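Local coordinates for protein putative sarcosine dimethylglycine methyltransferase (Galdieria sulphuraria, PDB 2O57) that probably transfers methyl groups from S-adenosylmethionine to glycine derivatives such as sarcosine and dimethylglycine, at residues I45-Y50 with V239-K244; K244-L249 with G271-I276. One frame throughout, in Å; residues are numbered along the deposited sequence.

Contact 1: I45-Y50 with V239-K244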
loop_
_atom_site.group_PDB
_atom_site.type_symbol
_atom_site.label_atom_id
_atom_site.label_comp_id
_atom_site.label_asym_id
_atom_site.label_seq_id
_atom_site.Cartn_x
_atom_site.Cartn_y
_atom_site.Cartn_z
ATOM N N ILE A 45 -5.048 8.538 -17.563
ATOM C CA ILE A 45 -5.771 7.837 -16.490
ATOM C C ILE A 45 -5.197 6.446 -16.186
ATOM O O ILE A 45 -4.960 5.621 -17.099
ATOM C CB ILE A 45 -7.280 7.674 -16.903
ATOM C CG1 ILE A 45 -7.919 9.042 -17.157
ATOM C CG2 ILE A 45 -8.110 6.802 -15.866
ATOM C CD1 ILE A 45 -7.985 9.985 -15.889
ATOM N N HIS A 46 -5.069 6.145 -14.896
ATOM C CA HIS A 46 -4.719 4.808 -14.445
ATOM C C HIS A 46 -5.648 4.488 -13.278
ATOM O O HIS A 46 -6.452 5.351 -12.884
ATOM C CB HIS A 46 -3.244 4.717 -13.994
ATOM C CG HIS A 46 -2.277 5.211 -15.030
ATOM N ND1 HIS A 46 -1.859 6.522 -15.081
ATOM C CD2 HIS A 46 -1.714 4.591 -16.095
ATOM C CE1 HIS A 46 -1.042 6.684 -16.110
ATOM N NE2 HIS A 46 -0.939 5.526 -16.748
ATOM N N VAL A 47 -5.543 3.268 -12.749
ATOM C CA VAL A 47 -6.446 2.844 -11.668
ATOM C C VAL A 47 -6.373 3.855 -10.530
ATOM O O VAL A 47 -5.305 4.199 -10.108
ATOM C CB VAL A 47 -6.189 1.416 -11.215
ATOM C CG1 VAL A 47 -7.142 1.013 -10.086
ATOM C CG2 VAL A 47 -6.374 0.429 -12.427
ATOM N N GLY A 48 -7.531 4.347 -10.088
ATOM C CA GLY A 48 -7.622 5.441 -9.147
ATOM C C GLY A 48 -7.715 5.021 -7.684
ATOM O O GLY A 48 -8.024 3.868 -7.375
ATOM N N LEU A 49 -7.457 5.984 -6.806
ATOM C CA LEU A 49 -7.750 5.852 -5.382
ATOM C C LEU A 49 -9.057 6.651 -5.132
ATOM O O LEU A 49 -9.076 7.880 -5.240
ATOM C CB LEU A 49 -6.567 6.364 -4.533
ATOM C CG LEU A 49 -5.203 5.634 -4.612
ATOM C CD1 LEU A 49 -4.191 6.404 -3.708
ATOM C CD2 LEU A 49 -5.374 4.146 -4.192
ATOM N N TYR A 50 -10.153 5.938 -4.860
ATOM C CA TYR A 50 -11.513 6.529 -4.786
ATOM C C TYR A 50 -11.977 6.876 -3.357
ATOM O O TYR A 50 -11.655 6.176 -2.399
ATOM C CB TYR A 50 -12.552 5.631 -5.476
ATOM C CG TYR A 50 -12.313 5.619 -6.971
ATOM C CD1 TYR A 50 -12.958 6.560 -7.800
ATOM C CD2 TYR A 50 -11.431 4.698 -7.547
ATOM C CE1 TYR A 50 -12.737 6.600 -9.187
ATOM C CE2 TYR A 50 -11.172 4.739 -8.956
ATOM C CZ TYR A 50 -11.837 5.676 -9.762
ATOM O OH TYR A 50 -11.565 5.704 -11.115
ATOM N N VAL A 239 -12.024 -2.718 -8.206
ATOM C CA VAL A 239 -13.504 -2.760 -8.310
ATOM C C VAL A 239 -14.100 -1.378 -8.569
ATOM O O VAL A 239 -14.897 -1.216 -9.515
ATOM C CB VAL A 239 -14.156 -3.431 -7.068
ATOM C CG1 VAL A 239 -15.706 -3.234 -7.064
ATOM C CG2 VAL A 239 -13.776 -4.885 -7.045
ATOM N N HIS A 240 -13.691 -0.376 -7.783
ATOM C CA HIS A 240 -14.277 0.952 -7.942
ATOM C C HIS A 240 -13.916 1.523 -9.305
ATOM O O HIS A 240 -14.768 2.114 -9.964
ATOM C CB HIS A 240 -13.753 1.915 -6.895
ATOM C CG HIS A 240 -14.179 1.569 -5.504
ATOM N ND1 HIS A 240 -13.387 1.811 -4.403
ATOM C CD2 HIS A 240 -15.315 0.999 -5.039
ATOM C CE1 HIS A 240 -14.020 1.410 -3.313
ATOM N NE2 HIS A 240 -15.184 0.902 -3.671
ATOM N N HIS A 241 -12.647 1.393 -9.672
ATOM C CA HIS A 241 -12.146 2.036 -10.887
ATOM C C HIS A 241 -12.832 1.479 -12.131
ATOM O O HIS A 241 -13.319 2.242 -12.956
ATOM C CB HIS A 241 -10.657 1.808 -11.035
ATOM C CG HIS A 241 -10.063 2.544 -12.190
ATOM N ND1 HIS A 241 -10.004 3.926 -12.242
ATOM C CD2 HIS A 241 -9.540 2.087 -13.352
ATOM C CE1 HIS A 241 -9.418 4.283 -13.374
ATOM N NE2 HIS A 241 -9.126 3.184 -14.062
ATOM N N TYR A 242 -12.868 0.154 -12.251
ATOM C CA TYR A 242 -13.498 -0.442 -13.413
ATOM C C TYR A 242 -15.018 -0.274 -13.448
ATOM O O TYR A 242 -15.564 -0.067 -14.534
ATOM C CB TYR A 242 -13.027 -1.874 -13.606
ATOM C CG TYR A 242 -11.590 -1.884 -14.063
ATOM C CD1 TYR A 242 -11.197 -1.140 -15.195
ATOM C CD2 TYR A 242 -10.620 -2.576 -13.366
ATOM C CE1 TYR A 242 -9.868 -1.118 -15.621
ATOM C CE2 TYR A 242 -9.266 -2.559 -13.799
ATOM C CZ TYR A 242 -8.915 -1.847 -14.903
ATOM O OH TYR A 242 -7.609 -1.852 -15.318
ATOM N N SER A 243 -15.661 -0.247 -12.265
ATOM C CA SER A 243 -17.091 0.115 -12.173
ATOM C C SER A 243 -17.346 1.562 -12.667
ATOM O O SER A 243 -18.294 1.820 -13.445
ATOM C CB SER A 243 -17.595 -0.032 -10.709
ATOM O OG SER A 243 -17.496 -1.386 -10.305
ATOM N N LYS A 244 -16.511 2.514 -12.223
ATOM C CA LYS A 244 -16.656 3.903 -12.685
ATOM C C LYS A 244 -16.360 4.055 -14.190
ATOM O O LYS A 244 -17.058 4.797 -14.903
ATOM C CB LYS A 244 -15.716 4.825 -11.902
ATOM C CG LYS A 244 -15.993 4.866 -10.371
ATOM C CD LYS A 244 -17.191 5.683 -10.045
ATOM C CE LYS A 244 -16.920 7.143 -10.303
ATOM N NZ LYS A 244 -18.084 7.981 -9.977
HETATM O O HOH W 1 -10.362 3.130 -4.115
#
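Ile45 opens the contact with its CG2 branch, which reaches the rim of the His241 imidazole near the ring plane, 3.8 Å from CE1. The carbonyl of His46 follows, its O 3.2 Å from His241 CE1, while Val47 lays its backbone over the same ring: Val47 CA stands 3.5 Å from the ring centroid and only 5° off the normal, a CH-pi contact. CG1 of Val47 also packs on His241 CB, and Val47 N is hydrogen-bonded to Asp158 OD2. Beyond Gly48, Tyr50 turns its ring back beside its own loop, toward His241, with CG anti to its own carbonyl carbon (chi1 -68°). Tyr50 OH and His241 ND1 share a short hydrogen bond of 2.6 Å, and the two rings meet rim to rim with planes at 45°. One face of the phenol lies against the His240 backbone, and Tyr50 CE1 touches Lys244 CG at 3.9 Å. A phenylalanine in place of Tyr50 would probably leave His241 ND1 without its hydroxyl partner and the imidazole freer to turn. This joins the loop between helices 27-40 and 59-76 to helix 235-251, which lies between the last two strands of what is probably a Rossmann-like class I methyltransferase fold.

Contact 2: K244-L249 with G271-I276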
loop_
_atom_site.group_PDB
_atom_site.type_symbol
_atom_site.label_atom_id
_atom_site.label_comp_id
_atom_site.label_asym_id
_atom_site.label_seq_id
_atom_site.Cartn_x
_atom_site.Cartn_y
_atom_site.Cartn_z
ATOM N N LYS A 244 -16.511 2.514 -12.223
ATOM C CA LYS A 244 -16.656 3.903 -12.685
ATOM C C LYS A 244 -16.360 4.055 -14.190
ATOM O O LYS A 244 -17.058 4.797 -14.903
ATOM C CB LYS A 244 -15.716 4.825 -11.902
ATOM C CG LYS A 244 -15.993 4.866 -10.371
ATOM C CD LYS A 244 -17.191 5.683 -10.045
ATOM C CE LYS A 244 -16.920 7.143 -10.303
ATOM N NZ LYS A 244 -18.084 7.981 -9.977
ATOM N N VAL A 245 -15.335 3.369 -14.676
ATOM C CA VAL A 245 -15.053 3.428 -16.115
ATOM C C VAL A 245 -16.229 2.852 -16.927
ATOM O O VAL A 245 -16.631 3.439 -17.979
ATOM C CB VAL A 245 -13.733 2.719 -16.469
ATOM C CG1 VAL A 245 -13.590 2.669 -17.996
ATOM C CG2 VAL A 245 -12.526 3.473 -15.854
ATOM N N LYS A 246 -16.815 1.747 -16.455
ATOM C CA LYS A 246 -17.980 1.180 -17.137
ATOM C C LYS A 246 -19.156 2.145 -17.164
ATOM O O LYS A 246 -19.869 2.227 -18.176
ATOM C CB LYS A 246 -18.399 -0.160 -16.517
ATOM C CG LYS A 246 -19.463 -0.903 -17.349
ATOM C CD LYS A 246 -19.751 -2.341 -16.813
ATOM C CE LYS A 246 -20.472 -2.237 -15.518
ATOM N NZ LYS A 246 -21.936 -1.943 -15.797
ATOM N N ALA A 247 -19.381 2.846 -16.048
ATOM C CA ALA A 247 -20.451 3.842 -15.970
ATOM C C ALA A 247 -20.202 4.966 -16.994
ATOM O O ALA A 247 -21.120 5.408 -17.664
ATOM C CB ALA A 247 -20.526 4.425 -14.524
ATOM N N GLU A 248 -18.966 5.448 -17.076
ATOM C CA GLU A 248 -18.613 6.487 -18.066
ATOM C C GLU A 248 -18.768 6.011 -19.517
ATOM O O GLU A 248 -19.237 6.772 -20.384
ATOM C CB GLU A 248 -17.179 7.013 -17.837
ATOM C CG GLU A 248 -16.900 8.287 -18.659
ATOM C CD GLU A 248 -17.653 9.521 -18.134
ATOM O OE1 GLU A 248 -18.203 9.509 -17.000
ATOM O OE2 GLU A 248 -17.731 10.504 -18.881
ATOM N N LEU A 249 -18.430 4.759 -19.775
ATOM C CA LEU A 249 -18.576 4.195 -21.124
ATOM C C LEU A 249 -20.089 4.188 -21.516
ATOM O O LEU A 249 -20.474 4.498 -22.657
ATOM C CB LEU A 249 -17.977 2.786 -21.159
ATOM C CG LEU A 249 -18.215 1.911 -22.411
ATOM C CD1 LEU A 249 -17.592 2.627 -23.630
ATOM C CD2 LEU A 249 -17.615 0.525 -22.276
ATOM N N GLY A 271 -15.358 -6.927 -20.887
ATOM C CA GLY A 271 -14.039 -6.944 -20.242
ATOM C C GLY A 271 -14.019 -6.218 -18.907
ATOM O O GLY A 271 -13.451 -6.709 -17.918
ATOM N N LEU A 272 -14.651 -5.053 -18.859
ATOM C CA LEU A 272 -14.777 -4.308 -17.595
ATOM C C LEU A 272 -15.484 -5.157 -16.540
ATOM O O LEU A 272 -15.003 -5.266 -15.405
ATOM C CB LEU A 272 -15.485 -2.965 -17.795
ATOM C CG LEU A 272 -14.680 -1.943 -18.666
ATOM C CD1 LEU A 272 -15.551 -0.749 -19.025
ATOM C CD2 LEU A 272 -13.374 -1.513 -17.994
ATOM N N GLU A 273 -16.594 -5.771 -16.921
ATOM C CA GLU A 273 -17.353 -6.618 -16.001
ATOM C C GLU A 273 -16.484 -7.748 -15.420
ATOM O O GLU A 273 -16.641 -8.118 -14.254
ATOM C CB GLU A 273 -18.577 -7.201 -16.710
ATOM C CG GLU A 273 -19.694 -6.178 -16.907
ATOM C CD GLU A 273 -20.725 -6.601 -17.962
ATOM O OE1 GLU A 273 -20.592 -7.701 -18.553
ATOM O OE2 GLU A 273 -21.659 -5.812 -18.232
ATOM N N HIS A 274 -15.583 -8.296 -16.243
ATOM C CA HIS A 274 -14.686 -9.383 -15.804
ATOM C C HIS A 274 -13.722 -8.897 -14.728
ATOM O O HIS A 274 -13.456 -9.621 -13.769
ATOM C CB HIS A 274 -13.875 -9.966 -16.970
ATOM C CG HIS A 274 -14.657 -10.875 -17.862
ATOM N ND1 HIS A 274 -15.574 -11.790 -17.379
ATOM C CD2 HIS A 274 -14.640 -11.035 -19.210
ATOM C CE1 HIS A 274 -16.117 -12.438 -18.397
ATOM N NE2 HIS A 274 -15.563 -12.003 -19.516
ATOM N N TRP A 275 -13.171 -7.691 -14.888
ATOM C CA TRP A 275 -12.295 -7.138 -13.870
ATOM C C TRP A 275 -13.064 -6.925 -12.577
ATOM O O TRP A 275 -12.575 -7.254 -11.519
ATOM C CB TRP A 275 -11.676 -5.798 -14.297
ATOM C CG TRP A 275 -10.513 -5.968 -15.239
ATOM C CD1 TRP A 275 -10.498 -5.669 -16.563
ATOM C CD2 TRP A 275 -9.201 -6.454 -14.916
ATOM N NE1 TRP A 275 -9.256 -5.930 -17.095
ATOM C CE2 TRP A 275 -8.445 -6.435 -16.114
ATOM C CE3 TRP A 275 -8.591 -6.910 -13.734
ATOM C CZ2 TRP A 275 -7.112 -6.853 -16.172
ATOM C CZ3 TRP A 275 -7.246 -7.339 -13.787
ATOM C CH2 TRP A 275 -6.526 -7.288 -15.001
ATOM N N ILE A 276 -14.260 -6.351 -12.682
ATOM C CA ILE A 276 -15.090 -6.041 -11.496
ATOM C C ILE A 276 -15.431 -7.350 -10.766
ATOM O O ILE A 276 -15.209 -7.473 -9.545
ATOM C CB ILE A 276 -16.397 -5.284 -11.915
ATOM C CG1 ILE A 276 -16.070 -3.890 -12.486
ATOM C CG2 ILE A 276 -17.405 -5.185 -10.726
ATOM C CD1 ILE A 276 -17.220 -3.285 -13.358
#
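Leu272 sets its CD1 methyl against the backbone of helix 235-251, 3.6 Å from Lys246 CA. A chi1 of -66° turns CG away from the carbonyl carbon of Leu272, and chi2 near 170° carries CD1 on between Val245, Lys246 and Leu249. Val245 crosses it at about a right angle, CG1 lying 4.1 Å from Leu272 CD1, whereas Leu249 meets the same methyl at a slant through CD2. On the more polar side Lys246 reaches toward helix 262-280 and bends at its last two torsions. Lys246 CD rests on Glu273 CG at 3.8 Å, and Lys246 CE meets Ile276 CD1 at 4.0 Å, the two side chains roughly perpendicular. Lys246 NZ and Glu273 OE2 stay 4.6 Å apart, too far for a salt bridge, although the opposite charges may still attract weakly. Aliphatic contact therefore carries the pairing, even where a lysine and a glutamate take part. Val245 also touches Phe35 and Tyr36 of helix 27-40, which joins that helix to the same cluster. The axes of 244-249 and 271-276 come within 9.9 Å, at 158° between their N-to-C directions, the arrangement of an antiparallel helix pair packed through interdigitating aliphatic side chains.

Overall arrangement
From the N terminus, the loop after helix 27-40 comes first, and contact 1 joins it to helix 235-251 across 188 residues that include most of the central sheet. Contact 2 takes up the next turns of the same helix, its range starting at Lys244, and closes a much shorter excursion through helix 253-256 to helix 262-280. The two are in series, neither nested nor crossed, and their centres lie 9 Å apart. Tyr242 bridges them: its ring stacks with Trp275 and packs on Leu272, while Ile276 CD1 reaches the backbone of Tyr242 and Ser243. Helix 235-251 is therefore held between the N-terminal loop and helix 262-280, which leads into strand 284-293 of the sheet.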